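Local coordinates for protein acyl-CoA dehydrogenase (Thermus thermophilus, PDB 2Z1Q) that probably oxidises saturated acyl-CoA thioesters to their 2,3-dehydro forms, using a bound FAD as its redox cofactor, at residues Gly111-Ser115 against Ile116-Pro120; Leu246-Ile249 against Gly250-His253; Arg389-Arg392 against Ile393-Ile396. All coordinates share one frame; numbering follows the deposited sequence.

Interaction 1: Gly111-Ser115 against Ile116-Pro120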
ATOM      1  N   GLY B 111     -13.645  17.986   8.480  1.00 23.70           N
ATOM      2  CA  GLY B 111     -13.228  18.437   7.164  1.00 24.26           C
ATOM      3  C   GLY B 111     -14.355  18.723   6.191  1.00 26.42           C
ATOM      4  O   GLY B 111     -14.374  19.771   5.542  1.00 27.61           O
ATOM      5  N   ALA B 112     -15.306  17.806   6.072  1.00 25.51           N
ATOM      6  CA  ALA B 112     -16.402  18.018   5.142  1.00 26.09           C
ATOM      7  C   ALA B 112     -17.200  19.265   5.559  1.00 24.75           C
ATOM      8  O   ALA B 112     -17.552  20.101   4.736  1.00 23.83           O
ATOM      9  CB  ALA B 112     -17.292  16.789   5.099  1.00 22.94           C
ATOM     10  N   HIS B 113     -17.464  19.389   6.849  1.00 26.50           N
ATOM     11  CA  HIS B 113     -18.200  20.541   7.367  1.00 26.43           C
ATOM     12  C   HIS B 113     -17.497  21.890   7.055  1.00 26.19           C
ATOM     13  O   HIS B 113     -18.039  22.711   6.320  1.00 24.44           O
ATOM     14  CB  HIS B 113     -18.384  20.369   8.866  1.00 25.62           C
ATOM     15  CG  HIS B 113     -19.124  21.493   9.517  1.00 28.63           C
ATOM     16  ND1 HIS B 113     -20.470  21.724   9.309  1.00 29.51           N
ATOM     17  CD2 HIS B 113     -18.706  22.448  10.385  1.00 27.93           C
ATOM     18  CE1 HIS B 113     -20.844  22.771  10.022  1.00 30.11           C
ATOM     19  NE2 HIS B 113     -19.797  23.228  10.681  1.00 28.34           N
ATOM     20  N   THR B 114     -16.291  22.092   7.589  1.00 25.97           N
ATOM     21  CA  THR B 114     -15.550  23.352   7.378  1.00 27.01           C
ATOM     22  C   THR B 114     -15.162  23.696   5.934  1.00 27.91           C
ATOM     23  O   THR B 114     -15.020  24.883   5.595  1.00 28.03           O
ATOM     24  CB  THR B 114     -14.244  23.397   8.229  1.00 25.08           C
ATOM     25  OG1 THR B 114     -13.335  22.390   7.777  1.00 27.09           O
ATOM     26  CG2 THR B 114     -14.552  23.165   9.705  1.00 24.86           C
ATOM     27  N   SER B 115     -14.994  22.695   5.074  1.00 27.12           N
ATOM     28  CA  SER B 115     -14.615  22.988   3.702  1.00 28.04           C
ATOM     29  C   SER B 115     -15.801  22.966   2.739  1.00 28.27           C
ATOM     30  O   SER B 115     -16.472  23.978   2.554  1.00 28.93           O
ATOM     31  CB  SER B 115     -13.512  22.029   3.233  1.00 28.73           C
ATOM     32  OG  SER B 115     -13.964  20.686   3.183  1.00 28.38           O
ATOM     33  N   ILE B 116     -16.077  21.823   2.129  1.00 28.31           N
ATOM     34  CA  ILE B 116     -17.191  21.745   1.195  1.00 28.02           C
ATOM     35  C   ILE B 116     -18.547  22.129   1.794  1.00 26.22           C
ATOM     36  O   ILE B 116     -19.436  22.582   1.086  1.00 26.42           O
ATOM     37  CB  ILE B 116     -17.285  20.341   0.589  1.00 28.27           C
ATOM     38  CG1 ILE B 116     -17.274  19.291   1.708  1.00 29.04           C
ATOM     39  CG2 ILE B 116     -16.136  20.138  -0.386  1.00 29.63           C
ATOM     40  CD1 ILE B 116     -17.351  17.844   1.219  1.00 29.13           C
ATOM     41  N   GLY B 117     -18.704  21.970   3.098  1.00 25.40           N
ATOM     42  CA  GLY B 117     -19.982  22.301   3.705  1.00 27.23           C
ATOM     43  C   GLY B 117     -20.246  23.773   3.980  1.00 28.03           C
ATOM     44  O   GLY B 117     -21.362  24.251   3.812  1.00 27.57           O
ATOM     45  N   THR B 118     -19.212  24.494   4.396  1.00 29.87           N
ATOM     46  CA  THR B 118     -19.357  25.907   4.717  1.00 31.01           C
ATOM     47  C   THR B 118     -18.904  26.850   3.598  1.00 32.25           C
ATOM     48  O   THR B 118     -19.609  27.801   3.271  1.00 33.84           O
ATOM     49  CB  THR B 118     -18.583  26.261   6.026  1.00 31.11           C
ATOM     50  OG1 THR B 118     -19.036  25.430   7.102  1.00 30.65           O
ATOM     51  CG2 THR B 118     -18.816  27.719   6.409  1.00 30.61           C
ATOM     52  N   LEU B 119     -17.739  26.579   3.008  1.00 33.25           N
ATOM     53  CA  LEU B 119     -17.184  27.430   1.948  1.00 32.63           C
ATOM     54  C   LEU B 119     -18.122  27.836   0.817  1.00 32.13           C
ATOM     55  O   LEU B 119     -18.052  28.956   0.325  1.00 31.49           O
ATOM     56  CB  LEU B 119     -15.926  26.793   1.348  1.00 33.21           C
ATOM     57  CG  LEU B 119     -14.592  27.278   1.928  1.00 35.38           C
ATOM     58  CD1 LEU B 119     -14.675  27.345   3.428  1.00 35.82           C
ATOM     59  CD2 LEU B 119     -13.468  26.346   1.506  1.00 36.87           C
ATOM     60  N   PRO B 120     -18.997  26.924   0.369  1.00 32.61           N
ATOM     61  CA  PRO B 120     -19.896  27.320  -0.714  1.00 31.70           C
ATOM     62  C   PRO B 120     -20.709  28.555  -0.302  1.00 33.16           C
ATOM     63  O   PRO B 120     -20.813  29.517  -1.068  1.00 33.28           O
ATOM     64  CB  PRO B 120     -20.746  26.073  -0.927  1.00 32.04           C
ATOM     65  CG  PRO B 120     -19.765  24.970  -0.610  1.00 31.97           C
ATOM     66  CD  PRO B 120     -19.124  25.483   0.654  1.00 32.01           C
TER
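Ile116 lays its CG1-CD1 arm back over Ala112, four residues earlier, with CD1 resting 4.0 Å from Ala112 CB and CG1 pushed to 3.1 Å from Ala112 O. The torsion explains this closeness: with chi1 at 51°, an unusual setting for a helical isoleucine, CG1 is wedged between the backbone N and C, which brings it over Ala112 O, and from there the arm runs along the preceding turn. The same side chain touches the bound FAD and Tyr146, so this end of helix 106-117 forms part of the flavin pocket in the N-terminal helical domain of the acyl-CoA dehydrogenase fold. Here the helix widens into a pi-type turn: Gly117 N reaches five residues back to Ala112 O at 2.7 Å. A CB at Gly117 would run into the carbonyls of Ala112 and His113.

Ser115 turns its hydroxyl back to the preceding turn, OG donating to Gly111 O at 2.6 Å. That carbonyl is gripped twice, since Ser115 N and Ser115 OG come to it from opposite faces of its plane. Replacing Ser115 with an alanine would probably leave Gly111 O with the backbone N-H as its one remaining donor from this residue and weaken the hold on the widened turn. Beyond it, Leu119 N bonds Ser115 O at 2.9 Å as the chain passes into helix 119-124. Thr118 OG1 sits over one face of the His113 imidazole, 4.2 Å above its centre, while the ring's two nitrogens are engaged by Ala144 N and Leu137 O.

Interaction 2: Leu246-Ile249 against Gly250-His253; sequences LGEI and GKGH
Glu248 and Lys251 meet across a type II beta turn, and the chain comes into it from Leu246, whose backbone is still paired with Ala204. Gly247 takes a positive phi (83°), where a side chain would strike Leu246 O. Glu248 opens the turn. Its carbonyl O accepts from Lys251 N at 2.9 Å. Its side chain then runs alongside that of Lys251, and the pairing of aliphatic stems brings Glu248 CB to 3.9 Å from Lys251 CD. At the far end Lys251 NZ forms a salt bridge with Glu248 OE1 at 2.7 Å, reaching the oxygen from above the carboxylate plane. With CG beside the backbone N in both (chi1 -54° and -64°), the two chains leave opposite ends of the turn and run in the same direction. Ile249 occupies the first corner, and Gly250 the second, where again a CB would collide with the preceding carbonyl, Ile249 O. The charged pair lies at the protein surface, spanning the first and last residues of the turn. Around it, Ile249 packs on His201 and Thr203 of strand 201-208, Thr203 OG1 bonds Gly250 N, and Leu246 reaches Pro120 and Phe124 of helix 119-124, so that the turn carries the chain from strand 245-246 of the middle beta domain into helix 252-288.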
ATOM      1  N   LEU B 246     -27.834  28.756  -4.729  1.00 42.51           N
ATOM      2  CA  LEU B 246     -26.500  29.180  -4.323  1.00 42.38           C
ATOM      3  C   LEU B 246     -25.694  29.593  -5.546  1.00 43.18           C
ATOM      4  O   LEU B 246     -25.408  28.767  -6.419  1.00 42.60           O
ATOM      5  CB  LEU B 246     -25.780  28.036  -3.601  1.00 42.16           C
ATOM      6  CG  LEU B 246     -24.900  28.447  -2.415  1.00 41.83           C
ATOM      7  CD1 LEU B 246     -24.240  27.218  -1.812  1.00 41.89           C
ATOM      8  CD2 LEU B 246     -23.856  29.450  -2.864  1.00 42.32           C
ATOM      9  N   GLY B 247     -25.321  30.868  -5.605  1.00 43.21           N
ATOM     10  CA  GLY B 247     -24.559  31.360  -6.735  1.00 43.64           C
ATOM     11  C   GLY B 247     -25.454  31.698  -7.908  1.00 45.07           C
ATOM     12  O   GLY B 247     -26.596  32.124  -7.721  1.00 45.53           O
ATOM     13  N   GLU B 248     -24.940  31.507  -9.120  1.00 45.97           N
ATOM     14  CA  GLU B 248     -25.695  31.798 -10.334  1.00 47.73           C
ATOM     15  C   GLU B 248     -26.063  30.516 -11.083  1.00 48.18           C
ATOM     16  O   GLU B 248     -25.268  29.577 -11.151  1.00 48.22           O
ATOM     17  CB  GLU B 248     -24.880  32.709 -11.260  1.00 49.66           C
ATOM     18  CG  GLU B 248     -24.378  33.990 -10.605  1.00 52.19           C
ATOM     19  CD  GLU B 248     -23.827  34.988 -11.615  1.00 55.47           C
ATOM     20  OE1 GLU B 248     -22.836  34.666 -12.306  1.00 55.19           O
ATOM     21  OE2 GLU B 248     -24.392  36.099 -11.719  1.00 58.50           O
ATOM     22  N   ILE B 249     -27.262  30.487 -11.653  1.00 48.57           N
ATOM     23  CA  ILE B 249     -27.737  29.323 -12.394  1.00 48.55           C
ATOM     24  C   ILE B 249     -26.835  29.015 -13.590  1.00 48.30           C
ATOM     25  O   ILE B 249     -26.601  29.879 -14.439  1.00 48.55           O
ATOM     26  CB  ILE B 249     -29.170  29.550 -12.899  1.00 49.19           C
ATOM     27  CG1 ILE B 249     -30.068  29.969 -11.732  1.00 49.81           C
ATOM     28  CG2 ILE B 249     -29.712  28.278 -13.524  1.00 49.18           C
ATOM     29  CD1 ILE B 249     -31.457  30.381 -12.155  1.00 49.92           C
ATOM     30  N   GLY B 250     -26.332  27.785 -13.655  1.00 46.82           N
ATOM     31  CA  GLY B 250     -25.456  27.406 -14.749  1.00 44.57           C
ATOM     32  C   GLY B 250     -23.991  27.613 -14.409  1.00 43.27           C
ATOM     33  O   GLY B 250     -23.105  27.143 -15.118  1.00 42.75           O
ATOM     34  N   LYS B 251     -23.725  28.321 -13.321  1.00 42.57           N
ATOM     35  CA  LYS B 251     -22.345  28.561 -12.920  1.00 43.26           C
ATOM     36  C   LYS B 251     -22.022  27.841 -11.615  1.00 42.00           C
ATOM     37  O   LYS B 251     -21.257  28.328 -10.792  1.00 41.06           O
ATOM     38  CB  LYS B 251     -22.087  30.070 -12.797  1.00 44.76           C
ATOM     39  CG  LYS B 251     -22.227  30.821 -14.123  1.00 47.56           C
ATOM     40  CD  LYS B 251     -22.067  32.328 -13.932  1.00 52.53           C
ATOM     41  CE  LYS B 251     -22.453  33.103 -15.190  1.00 54.12           C
ATOM     42  NZ  LYS B 251     -22.439  34.582 -14.963  1.00 56.21           N
ATOM     43  N   GLY B 252     -22.614  26.667 -11.435  1.00 41.52           N
ATOM     44  CA  GLY B 252     -22.354  25.895 -10.236  1.00 41.22           C
ATOM     45  C   GLY B 252     -20.954  25.313 -10.257  1.00 41.43           C
ATOM     46  O   GLY B 252     -20.414  24.939  -9.217  1.00 40.67           O
ATOM     47  N   HIS B 253     -20.351  25.238 -11.442  1.00 42.06           N
ATOM     48  CA  HIS B 253     -19.007  24.695 -11.546  1.00 43.47           C
ATOM     49  C   HIS B 253     -18.025  25.548 -10.752  1.00 43.67           C
ATOM     50  O   HIS B 253     -17.077  25.023 -10.163  1.00 44.21           O
ATOM     51  CB  HIS B 253     -18.565  24.620 -13.009  1.00 45.37           C
ATOM     52  CG  HIS B 253     -18.424  25.957 -13.668  1.00 47.45           C
ATOM     53  ND1 HIS B 253     -19.506  26.740 -14.002  1.00 47.45           N
ATOM     54  CD2 HIS B 253     -17.325  26.655 -14.039  1.00 47.86           C
ATOM     55  CE1 HIS B 253     -19.079  27.862 -14.553  1.00 48.63           C
ATOM     56  NE2 HIS B 253     -17.759  27.836 -14.589  1.00 47.81           N
TER

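Interaction 3: Arg389-Arg392 against Ile393-Ile396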
ATOM      1  N   ARG B 389      -6.006   1.469   7.251  1.00 16.87           N
ATOM      2  CA  ARG B 389      -7.266   1.502   6.526  1.00 17.13           C
ATOM      3  C   ARG B 389      -7.781   2.930   6.273  1.00 19.72           C
ATOM      4  O   ARG B 389      -8.194   3.247   5.149  1.00 16.93           O
ATOM      5  CB  ARG B 389      -8.320   0.652   7.242  1.00 16.60           C
ATOM      6  CG  ARG B 389      -8.103  -0.865   7.074  1.00 14.22           C
ATOM      7  CD  ARG B 389      -9.199  -1.716   7.731  1.00 14.87           C
ATOM      8  NE  ARG B 389      -9.119  -1.595   9.180  1.00 16.10           N
ATOM      9  CZ  ARG B 389      -9.899  -0.803   9.912  1.00 18.91           C
ATOM     10  NH1 ARG B 389     -10.856  -0.064   9.351  1.00 17.76           N
ATOM     11  NH2 ARG B 389      -9.681  -0.695  11.208  1.00 18.48           N
ATOM     12  N   ASP B 390      -7.715   3.784   7.299  1.00 19.72           N
ATOM     13  CA  ASP B 390      -8.170   5.174   7.177  1.00 21.68           C
ATOM     14  C   ASP B 390      -7.399   5.949   6.108  1.00 22.39           C
ATOM     15  O   ASP B 390      -7.936   6.857   5.468  1.00 21.44           O
ATOM     16  CB  ASP B 390      -8.001   5.924   8.512  1.00 21.71           C
ATOM     17  CG  ASP B 390      -8.921   5.408   9.616  1.00 24.92           C
ATOM     18  OD1 ASP B 390      -9.773   4.528   9.340  1.00 20.77           O
ATOM     19  OD2 ASP B 390      -8.790   5.889  10.765  1.00 25.86           O
ATOM     20  N   ALA B 391      -6.130   5.599   5.928  1.00 22.15           N
ATOM     21  CA  ALA B 391      -5.293   6.317   4.969  1.00 22.28           C
ATOM     22  C   ALA B 391      -5.670   6.135   3.514  1.00 21.47           C
ATOM     23  O   ALA B 391      -5.624   7.077   2.728  1.00 20.41           O
ATOM     24  CB  ALA B 391      -3.847   5.919   5.161  1.00 22.86           C
ATOM     25  N   ARG B 392      -6.031   4.905   3.177  1.00 21.45           N
ATOM     26  CA  ARG B 392      -6.372   4.516   1.813  1.00 21.78           C
ATOM     27  C   ARG B 392      -7.293   5.485   1.040  1.00 21.08           C
ATOM     28  O   ARG B 392      -7.098   5.709  -0.162  1.00 20.63           O
ATOM     29  CB  ARG B 392      -6.989   3.103   1.833  1.00 22.13           C
ATOM     30  CG  ARG B 392      -6.530   2.201   0.693  1.00 24.49           C
ATOM     31  CD  ARG B 392      -6.538   2.996  -0.562  1.00 25.73           C
ATOM     32  NE  ARG B 392      -5.814   2.458  -1.697  1.00 23.17           N
ATOM     33  CZ  ARG B 392      -5.654   3.173  -2.802  1.00 21.52           C
ATOM     34  NH1 ARG B 392      -5.000   2.689  -3.852  1.00 22.95           N
ATOM     35  NH2 ARG B 392      -6.137   4.404  -2.830  1.00 18.33           N
ATOM     36  N   ILE B 393      -8.280   6.064   1.714  1.00 20.36           N
ATOM     37  CA  ILE B 393      -9.216   6.972   1.043  1.00 19.67           C
ATOM     38  C   ILE B 393      -8.582   8.267   0.524  1.00 21.07           C
ATOM     39  O   ILE B 393      -9.041   8.846  -0.461  1.00 19.99           O
ATOM     40  CB  ILE B 393     -10.400   7.324   1.992  1.00 21.95           C
ATOM     41  CG1 ILE B 393     -11.537   7.980   1.200  1.00 22.53           C
ATOM     42  CG2 ILE B 393      -9.926   8.253   3.106  1.00 18.87           C
ATOM     43  CD1 ILE B 393     -12.101   7.106   0.084  1.00 21.97           C
ATOM     44  N   ASN B 394      -7.502   8.704   1.154  1.00 21.03           N
ATOM     45  CA  ASN B 394      -6.857   9.949   0.760  1.00 22.37           C
ATOM     46  C   ASN B 394      -6.397  10.142  -0.674  1.00 22.36           C
ATOM     47  O   ASN B 394      -6.482  11.252  -1.190  1.00 21.11           O
ATOM     48  CB  ASN B 394      -5.735  10.245   1.739  1.00 24.10           C
ATOM     49  CG  ASN B 394      -6.277  10.503   3.118  1.00 24.92           C
ATOM     50  OD1 ASN B 394      -7.159  11.346   3.289  1.00 25.53           O
ATOM     51  ND2 ASN B 394      -5.785   9.770   4.105  1.00 26.93           N
ATOM     52  N   ARG B 395      -5.941   9.078  -1.325  1.00 23.43           N
ATOM     53  CA  ARG B 395      -5.501   9.169  -2.716  1.00 25.08           C
ATOM     54  C   ARG B 395      -6.701   9.282  -3.661  1.00 24.92           C
ATOM     55  O   ARG B 395      -6.540   9.395  -4.881  1.00 25.83           O
ATOM     56  CB  ARG B 395      -4.653   7.946  -3.069  1.00 25.38           C
ATOM     57  CG  ARG B 395      -3.300   7.910  -2.353  1.00 28.28           C
ATOM     58  CD  ARG B 395      -2.822   6.465  -2.148  1.00 31.32           C
ATOM     59  NE  ARG B 395      -2.592   5.756  -3.404  1.00 29.09           N
ATOM     60  CZ  ARG B 395      -2.363   4.448  -3.491  1.00 28.19           C
ATOM     61  NH1 ARG B 395      -2.331   3.695  -2.408  1.00 25.48           N
ATOM     62  NH2 ARG B 395      -2.166   3.891  -4.679  1.00 30.93           N
ATOM     63  N   ILE B 396      -7.904   9.255  -3.095  1.00 24.83           N
ATOM     64  CA  ILE B 396      -9.131   9.372  -3.889  1.00 24.97           C
ATOM     65  C   ILE B 396      -9.829  10.712  -3.650  1.00 24.63           C
ATOM     66  O   ILE B 396     -10.290  11.350  -4.604  1.00 25.14           O
ATOM     67  CB  ILE B 396     -10.071   8.208  -3.572  1.00 25.93           C
ATOM     68  CG1 ILE B 396      -9.365   6.918  -3.966  1.00 26.20           C
ATOM     69  CG2 ILE B 396     -11.401   8.346  -4.317  1.00 25.19           C
ATOM     70  CD1 ILE B 396     -10.128   5.700  -3.635  1.00 27.02           C
TER
HETATM   71  O   HOH W   1      -5.859   9.182   7.020  1.00 34.42           O
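This is a local, buried contact at the C-terminal end of helix 383-392 in the helical C-terminal domain of the acyl-CoA dehydrogenase fold, where the chain runs on into the loop before helix 401-407, at the subunit interface, and its centrepiece is an arginine-arginine stack. The guanidinium groups of Arg392 and Arg395 lie face on face, centres 3.6 Å apart and planes 21° from parallel. The stack is offset, with Arg392 NH1 over the rim of the Arg395 group, 3.2 Å from Arg395 CZ. A bend at chi2 (-43°) turns the Arg392 chain towards the loop, while Arg395 bends further out, at chi3 (63°).

The pair is gathered round a carboxylate: Asp367 of the second subunit makes salt bridges to NH1 of both arginines, which probably holds the two positive groups together. Asp363 of the same chain gives Arg395 NH1 another salt bridge, and Gln371 of the second subunit accepts from Arg392 NH2. The stack therefore joins the end of this helix to the neighbouring copy.

On another side of the backbone, Ile393 carries the contact towards the flavin, touching the bound FAD, while its CG2 branch stands 3.4 Å from Asp390 O. Asn394 turns back on the last turn: its backbone N bonds Ala391 O at 2.9 Å, an i to i+3 link at the end of the helix, and its side chain folds back over the same turn, CB lying 3.3 Å from Ala391 O. A water completes this end, accepting from Asn394 ND2 at 3.0 Å and donating a weak bond to Asp390 O at 3.5 Å.

Overall arrangement
From the N terminus, interaction 1 comes first, where helix 106-117 hands over to helix 119-124. Interaction 2 follows at the turn between strand 245-246 and helix 252-288, and interaction 3 at the exit of helix 383-392. Each closes a short local turn, and the three stand in series along the chain with none enclosing or crossing another. Interactions 1 and 2 meet directly, Pro120 O lying 3.5 Å from Leu246 CD2, which ties the N-terminal helices to the middle beta domain. Interaction 3 touches neither: its centre is about 19 Å from that of interaction 1, yet Ile116 and Ile393 both contact FAD.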